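Local atomic coordinates of DspB (Aggregatibacter actinomycetemcomitans, PDB entry 1YHT), a protein that probably hydrolyses terminal N-acetylhexosamine units as a family 20 glycoside hydrolase and thereby releases bacterial biofilm. Residues Y236-Y239 against D240-Q244; K300-D303 against L304-D308. One frame throughout, in Å; residues are numbered along the deposited sequence.

Contacts 1 and 2 are two loop contacts of a TIM-barrel domain, in series along the chain, their centres about 15 Å apart on the same side of the chain's centre. Contact 1 follows barrel strand 233-236 and is partly buried, with D242 exposed; contact 2 ends helix 287-301, and all its touching residues are buried or partly exposed. Their chemistry differs accordingly. In 236-244 a serine hydroxyl bonds the D242 carboxylate and, weakly, the D240 amide beside an indole, whereas 300-308 combines a type I turn with apolar packing on W302. The two loops meet directly: W307 packs against Y236 and Y239, with Y239 CD1 3.6 Å from W307 CH2, and R253 makes salt bridges to both D240 and D308.

Contact 1: residues Y236-Y239 against D240-Q244; sequences YWSY and DGDTQ
S238 and D242 meet in a tight loop that follows barrel strand 233-236 of this TIM-barrel fold and leads to helix 246-255. The S238 side chain can be traced outward. Its CB lies 3.6 Å above one face of the W237 ring, offset toward the rim, and 3.3 Å from D242 OD1. The hydroxyl is carried inward over the turn because OG stands opposite the backbone N (chi1 -174°). There it donates to D242 OD1 at 2.7 Å, reaching that oxygen from above the carboxylate, 48° out of its plane. It also accepts a weak bond from D240 N. A further weak bond, D242 N to D240 OD1, ties the D240 carboxylate to the same turn, while D240 OD2 leaves it for a salt bridge with R253. G241 takes the bend with a positive phi, and its backbone lies against the indole, CA being 3.6 Å from W237 CH2. The W237 ring and the D242 carboxylate are steeply inclined, their planes 74° apart. W237 is fixed at its polar end by NE1 bonding to D218, and an acetic acid and a glycerol molecule lie next to its side chain, consistent with a pocket wall. D242 OD2, 3.5 Å from W237 CZ3, is hydrogen-bonded to S274 OG.

Contact 2: residues K300-D303 against L304-D308; sequences KNWD and LGVWD
W302 and V306 are joined by a hydrogen bond from the indole NE1 to the V306 carbonyl O, 3.1 Å long. The oxygen lies at the ring edge, 19° out of the indole plane, and receives the N-H within its own carbonyl plane. The same indole carries the apolar part of the contact: CD1 is 4.0 Å from V306 CB, while at the far end CH2 is 4.0 Å from L304 CD1. L304 runs alongside the ring in the same direction, and its backbone N lies over one face; V306 passes the ring in the opposite sense. Behind this first shell is a type I beta turn from D303 to V306, closed by V306 N donating to D303 O at 3.0 Å. The D303 side chain adds a second bond to the turn. Its chi1 of 67° swings the carboxylate back over the main chain, where OD1 accepts G305 N at 3.0 Å on its anti side, making an Asx turn on the type I turn. The other oxygen, OD2, forms a salt bridge with R315 and touches V306 CG2. Further out, N271 and N273 also bond to V306 O, so that carbonyl is gripped by three donors. W302, the first residue beyond helix 287-301, rests its ring against Y276 and L277 of helix 274-277, and both W302 and L304 reach T357 of helix 339-358.

Contact 1: residues Y236-Y239 against D240-Q244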
ATOM      1  N   TYR A 236      -4.063   9.056   2.251  1.00  9.67           N
ATOM      2  CA  TYR A 236      -4.806   9.908   1.306  1.00  8.86           C
ATOM      3  C   TYR A 236      -3.958  10.272   0.108  1.00  8.84           C
ATOM      4  O   TYR A 236      -3.051  11.134   0.208  1.00  9.56           O
ATOM      5  CB  TYR A 236      -5.301  11.219   1.991  1.00  8.99           C
ATOM      6  CG  TYR A 236      -6.474  11.848   1.263  1.00  7.81           C
ATOM      7  CD1 TYR A 236      -7.775  11.774   1.785  1.00  9.50           C
ATOM      8  CD2 TYR A 236      -6.319  12.435   0.012  1.00  8.11           C
ATOM      9  CE1 TYR A 236      -8.894  12.297   1.082  1.00  7.87           C
ATOM     10  CE2 TYR A 236      -7.399  12.967  -0.677  1.00  9.80           C
ATOM     11  CZ  TYR A 236      -8.698  12.932  -0.125  1.00 10.70           C
ATOM     12  OH  TYR A 236      -9.803  13.457  -0.836  1.00 11.07           O
ATOM     13  N   TRP A 237      -4.234   9.624  -1.021  1.00  8.58           N
ATOM     14  CA  TRP A 237      -3.367   9.732  -2.194  1.00  9.46           C
ATOM     15  C   TRP A 237      -3.856  10.648  -3.318  1.00 10.53           C
ATOM     16  O   TRP A 237      -3.051  11.235  -4.029  1.00  8.82           O
ATOM     17  CB  TRP A 237      -3.034   8.382  -2.755  1.00  8.81           C
ATOM     18  CG  TRP A 237      -4.135   7.634  -3.401  1.00  9.58           C
ATOM     19  CD1 TRP A 237      -5.137   6.957  -2.792  1.00  9.81           C
ATOM     20  CD2 TRP A 237      -4.326   7.457  -4.800  1.00  8.76           C
ATOM     21  NE1 TRP A 237      -5.949   6.373  -3.718  1.00  9.00           N
ATOM     22  CE2 TRP A 237      -5.483   6.669  -4.965  1.00  8.70           C
ATOM     23  CE3 TRP A 237      -3.633   7.890  -5.931  1.00  9.90           C
ATOM     24  CZ2 TRP A 237      -5.950   6.276  -6.212  1.00  8.55           C
ATOM     25  CZ3 TRP A 237      -4.089   7.498  -7.197  1.00  9.67           C
ATOM     26  CH2 TRP A 237      -5.239   6.703  -7.328  1.00 10.76           C
ATOM     27  N   SER A 238      -5.179  10.722  -3.474  1.00 11.07           N
ATOM     28  CA  SER A 238      -5.780  11.574  -4.493  1.00 12.02           C
ATOM     29  C   SER A 238      -7.259  11.826  -4.166  1.00 12.69           C
ATOM     30  O   SER A 238      -7.974  10.914  -3.714  1.00 12.83           O
ATOM     31  CB  SER A 238      -5.677  10.875  -5.836  1.00 10.70           C
ATOM     32  OG  SER A 238      -6.129  11.714  -6.878  1.00 11.77           O
ATOM     33  N   TYR A 239      -7.718  13.042  -4.445  1.00 14.28           N
ATOM     34  CA  TYR A 239      -9.139  13.385  -4.360  1.00 14.68           C
ATOM     35  C   TYR A 239      -9.976  12.614  -5.371  1.00 15.43           C
ATOM     36  O   TYR A 239     -11.155  12.360  -5.139  1.00 15.68           O
ATOM     37  CB  TYR A 239      -9.305  14.896  -4.611  1.00 15.57           C
ATOM     38  CG  TYR A 239     -10.440  15.650  -3.920  1.00 15.74           C
ATOM     39  CD1 TYR A 239     -10.468  17.042  -3.983  1.00 16.75           C
ATOM     40  CD2 TYR A 239     -11.496  15.007  -3.258  1.00 17.99           C
ATOM     41  CE1 TYR A 239     -11.466  17.787  -3.394  1.00 15.22           C
ATOM     42  CE2 TYR A 239     -12.543  15.769  -2.675  1.00 16.28           C
ATOM     43  CZ  TYR A 239     -12.506  17.168  -2.767  1.00 17.81           C
ATOM     44  OH  TYR A 239     -13.458  17.969  -2.194  1.00 16.84           O
ATOM     45  N   ASP A 240      -9.390  12.251  -6.503  1.00 15.69           N
ATOM     46  CA  ASP A 240     -10.182  11.745  -7.625  1.00 16.60           C
ATOM     47  C   ASP A 240      -9.611  10.547  -8.370  1.00 16.06           C
ATOM     48  O   ASP A 240     -10.044  10.210  -9.502  1.00 15.23           O
ATOM     49  CB  ASP A 240     -10.459  12.915  -8.586  1.00 18.24           C
ATOM     50  CG  ASP A 240      -9.176  13.603  -9.076  1.00 18.52           C
ATOM     51  OD1 ASP A 240      -8.091  12.955  -9.053  1.00 18.72           O
ATOM     52  OD2 ASP A 240      -9.272  14.782  -9.485  1.00 18.79           O
ATOM     53  N   GLY A 241      -8.678   9.857  -7.724  1.00 15.58           N
ATOM     54  CA  GLY A 241      -8.112   8.665  -8.287  1.00 16.13           C
ATOM     55  C   GLY A 241      -7.205   8.942  -9.453  1.00 16.16           C
ATOM     56  O   GLY A 241      -6.879   8.044 -10.225  1.00 15.99           O
ATOM     57  N   ASP A 242      -6.808  10.199  -9.579  1.00 17.57           N
ATOM     58  CA  ASP A 242      -5.998  10.662 -10.695  1.00 18.74           C
ATOM     59  C   ASP A 242      -6.615  10.297 -12.031  1.00 19.62           C
ATOM     60  O   ASP A 242      -5.903   9.991 -12.968  1.00 18.23           O
ATOM     61  CB  ASP A 242      -4.547  10.108 -10.615  1.00 18.58           C
ATOM     62  CG  ASP A 242      -3.794  10.631  -9.421  1.00 19.06           C
ATOM     63  OD1 ASP A 242      -4.277  11.607  -8.780  1.00 18.84           O
ATOM     64  OD2 ASP A 242      -2.708  10.067  -9.145  1.00 17.06           O
ATOM     65  N   THR A 243      -7.938  10.358 -12.114  1.00 20.94           N
ATOM     66  CA  THR A 243      -8.629  10.135 -13.389  1.00 22.99           C
ATOM     67  C   THR A 243      -8.266  11.256 -14.374  1.00 24.87           C
ATOM     68  O   THR A 243      -8.116  12.420 -14.017  1.00 24.15           O
ATOM     69  CB  THR A 243     -10.193  10.007 -13.226  1.00 22.98           C
ATOM     70  OG1 THR A 243     -10.801   9.748 -14.496  1.00 25.52           O
ATOM     71  CG2 THR A 243     -10.785  11.269 -12.666  1.00 23.01           C
ATOM     72  N   GLN A 244      -8.094  10.840 -15.613  1.00 27.65           N
ATOM     73  CA  GLN A 244      -7.758  11.696 -16.744  1.00 29.82           C
ATOM     74  C   GLN A 244      -9.046  12.240 -17.400  1.00 30.40           C
ATOM     75  O   GLN A 244      -8.985  13.159 -18.209  1.00 31.18           O
ATOM     76  CB  GLN A 244      -6.915  10.881 -17.742  1.00 30.66           C
ATOM     77  CG  GLN A 244      -7.536   9.499 -18.142  1.00 34.61           C
ATOM     78  CD  GLN A 244      -7.505   8.398 -17.028  1.00 39.20           C
ATOM     79  OE1 GLN A 244      -6.434   7.937 -16.616  1.00 44.10           O
ATOM     80  NE2 GLN A 244      -8.684   7.960 -16.585  1.00 40.33           N
TER

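Contact 2: residues K300-D303 against L304-D308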
ATOM      1  N   LYS A 300      11.671  22.115  -3.105  1.00 17.23           N
ATOM      2  CA  LYS A 300      11.311  23.500  -3.473  1.00 17.83           C
ATOM      3  C   LYS A 300       9.818  23.801  -3.306  1.00 17.13           C
ATOM      4  O   LYS A 300       9.448  24.853  -2.775  1.00 16.94           O
ATOM      5  CB  LYS A 300      11.708  23.709  -4.926  1.00 18.18           C
ATOM      6  CG  LYS A 300      11.500  25.104  -5.507  1.00 21.81           C
ATOM      7  CD  LYS A 300      12.770  25.903  -5.533  1.00 25.01           C
ATOM      8  CE  LYS A 300      12.762  26.889  -6.710  1.00 25.98           C
ATOM      9  NZ  LYS A 300      11.514  27.657  -6.776  1.00 27.77           N
ATOM     10  N   ASN A 301       8.993  22.835  -3.709  1.00 15.78           N
ATOM     11  CA  ASN A 301       7.568  23.051  -3.996  1.00 17.10           C
ATOM     12  C   ASN A 301       6.578  22.251  -3.141  1.00 17.30           C
ATOM     13  O   ASN A 301       5.404  22.601  -3.095  1.00 17.94           O
ATOM     14  CB  ASN A 301       7.267  22.763  -5.490  1.00 16.62           C
ATOM     15  CG  ASN A 301       8.135  23.587  -6.438  1.00 18.17           C
ATOM     16  OD1 ASN A 301       8.886  23.043  -7.267  1.00 23.37           O
ATOM     17  ND2 ASN A 301       8.052  24.878  -6.321  1.00 17.03           N
ATOM     18  N   TRP A 302       7.005  21.167  -2.493  1.00 16.48           N
ATOM     19  CA  TRP A 302       6.066  20.408  -1.677  1.00 16.72           C
ATOM     20  C   TRP A 302       6.156  20.761  -0.202  1.00 17.81           C
ATOM     21  O   TRP A 302       7.245  21.041   0.323  1.00 20.46           O
ATOM     22  CB  TRP A 302       6.210  18.892  -1.885  1.00 15.68           C
ATOM     23  CG  TRP A 302       5.168  18.144  -1.101  1.00 13.87           C
ATOM     24  CD1 TRP A 302       3.827  18.104  -1.336  1.00 11.23           C
ATOM     25  CD2 TRP A 302       5.391  17.390   0.087  1.00 12.11           C
ATOM     26  NE1 TRP A 302       3.196  17.329  -0.377  1.00 13.06           N
ATOM     27  CE2 TRP A 302       4.139  16.876   0.504  1.00 14.19           C
ATOM     28  CE3 TRP A 302       6.536  17.037   0.807  1.00 12.68           C
ATOM     29  CZ2 TRP A 302       4.008  16.064   1.618  1.00 12.08           C
ATOM     30  CZ3 TRP A 302       6.388  16.257   1.938  1.00 12.64           C
ATOM     31  CH2 TRP A 302       5.123  15.810   2.347  1.00 12.36           C
ATOM     32  N   ASP A 303       5.012  20.784   0.472  1.00 16.90           N
ATOM     33  CA  ASP A 303       4.994  20.748   1.932  1.00 17.21           C
ATOM     34  C   ASP A 303       3.843  19.884   2.399  1.00 16.03           C
ATOM     35  O   ASP A 303       2.932  19.530   1.614  1.00 15.25           O
ATOM     36  CB  ASP A 303       4.935  22.148   2.593  1.00 18.01           C
ATOM     37  CG  ASP A 303       3.643  22.876   2.351  1.00 20.59           C
ATOM     38  OD1 ASP A 303       2.643  22.568   3.035  1.00 21.88           O
ATOM     39  OD2 ASP A 303       3.658  23.818   1.514  1.00 24.21           O
ATOM     40  N   LEU A 304       3.877  19.542   3.678  1.00 15.06           N
ATOM     41  CA  LEU A 304       2.963  18.511   4.192  1.00 14.90           C
ATOM     42  C   LEU A 304       1.469  18.871   3.981  1.00 15.12           C
ATOM     43  O   LEU A 304       0.620  17.976   3.897  1.00 15.71           O
ATOM     44  CB  LEU A 304       3.261  18.233   5.663  1.00 14.94           C
ATOM     45  CG  LEU A 304       2.442  17.121   6.298  1.00 14.76           C
ATOM     46  CD1 LEU A 304       2.701  15.754   5.542  1.00 12.09           C
ATOM     47  CD2 LEU A 304       2.721  17.025   7.778  1.00 14.02           C
ATOM     48  N   GLY A 305       1.160  20.159   3.883  1.00 14.26           N
ATOM     49  CA  GLY A 305      -0.215  20.619   3.749  1.00 14.70           C
ATOM     50  C   GLY A 305      -0.767  20.629   2.341  1.00 14.48           C
ATOM     51  O   GLY A 305      -1.972  20.869   2.116  1.00 15.88           O
ATOM     52  N   VAL A 306       0.109  20.389   1.388  1.00 14.73           N
ATOM     53  CA  VAL A 306      -0.247  20.302   0.026  1.00 14.98           C
ATOM     54  C   VAL A 306      -0.648  18.865  -0.196  1.00 15.31           C
ATOM     55  O   VAL A 306       0.219  17.985  -0.234  1.00 15.50           O
ATOM     56  CB  VAL A 306       0.888  20.718  -0.874  1.00 14.90           C
ATOM     57  CG1 VAL A 306       0.515  20.550  -2.373  1.00 14.52           C
ATOM     58  CG2 VAL A 306       1.277  22.195  -0.611  1.00 14.90           C
ATOM     59  N   TRP A 307      -1.967  18.643  -0.348  1.00 15.26           N
ATOM     60  CA  TRP A 307      -2.538  17.271  -0.442  1.00 15.17           C
ATOM     61  C   TRP A 307      -3.229  17.008  -1.761  1.00 15.48           C
ATOM     62  O   TRP A 307      -3.321  15.860  -2.168  1.00 14.40           O
ATOM     63  CB  TRP A 307      -3.536  17.009   0.675  1.00 15.65           C
ATOM     64  CG  TRP A 307      -4.714  17.911   0.601  1.00 17.07           C
ATOM     65  CD1 TRP A 307      -4.806  19.176   1.099  1.00 19.26           C
ATOM     66  CD2 TRP A 307      -5.974  17.635  -0.024  1.00 17.52           C
ATOM     67  NE1 TRP A 307      -6.042  19.702   0.823  1.00 19.73           N
ATOM     68  CE2 TRP A 307      -6.782  18.777   0.137  1.00 17.92           C
ATOM     69  CE3 TRP A 307      -6.491  16.541  -0.712  1.00 17.55           C
ATOM     70  CZ2 TRP A 307      -8.082  18.856  -0.370  1.00 17.77           C
ATOM     71  CZ3 TRP A 307      -7.788  16.616  -1.214  1.00 17.89           C
ATOM     72  CH2 TRP A 307      -8.567  17.769  -1.038  1.00 16.18           C
ATOM     73  N   ASP A 308      -3.745  18.051  -2.421  1.00 15.26           N
ATOM     74  CA  ASP A 308      -4.576  17.879  -3.617  1.00 15.20           C
ATOM     75  C   ASP A 308      -3.725  18.034  -4.891  1.00 17.52           C
ATOM     76  O   ASP A 308      -3.744  19.089  -5.579  1.00 16.78           O
ATOM     77  CB  ASP A 308      -5.792  18.819  -3.585  1.00 15.25           C
ATOM     78  CG  ASP A 308      -6.664  18.734  -4.832  1.00 15.31           C
ATOM     79  OD1 ASP A 308      -6.629  17.745  -5.582  1.00 15.82           O
ATOM     80  OD2 ASP A 308      -7.398  19.704  -5.085  1.00 19.47           O
TER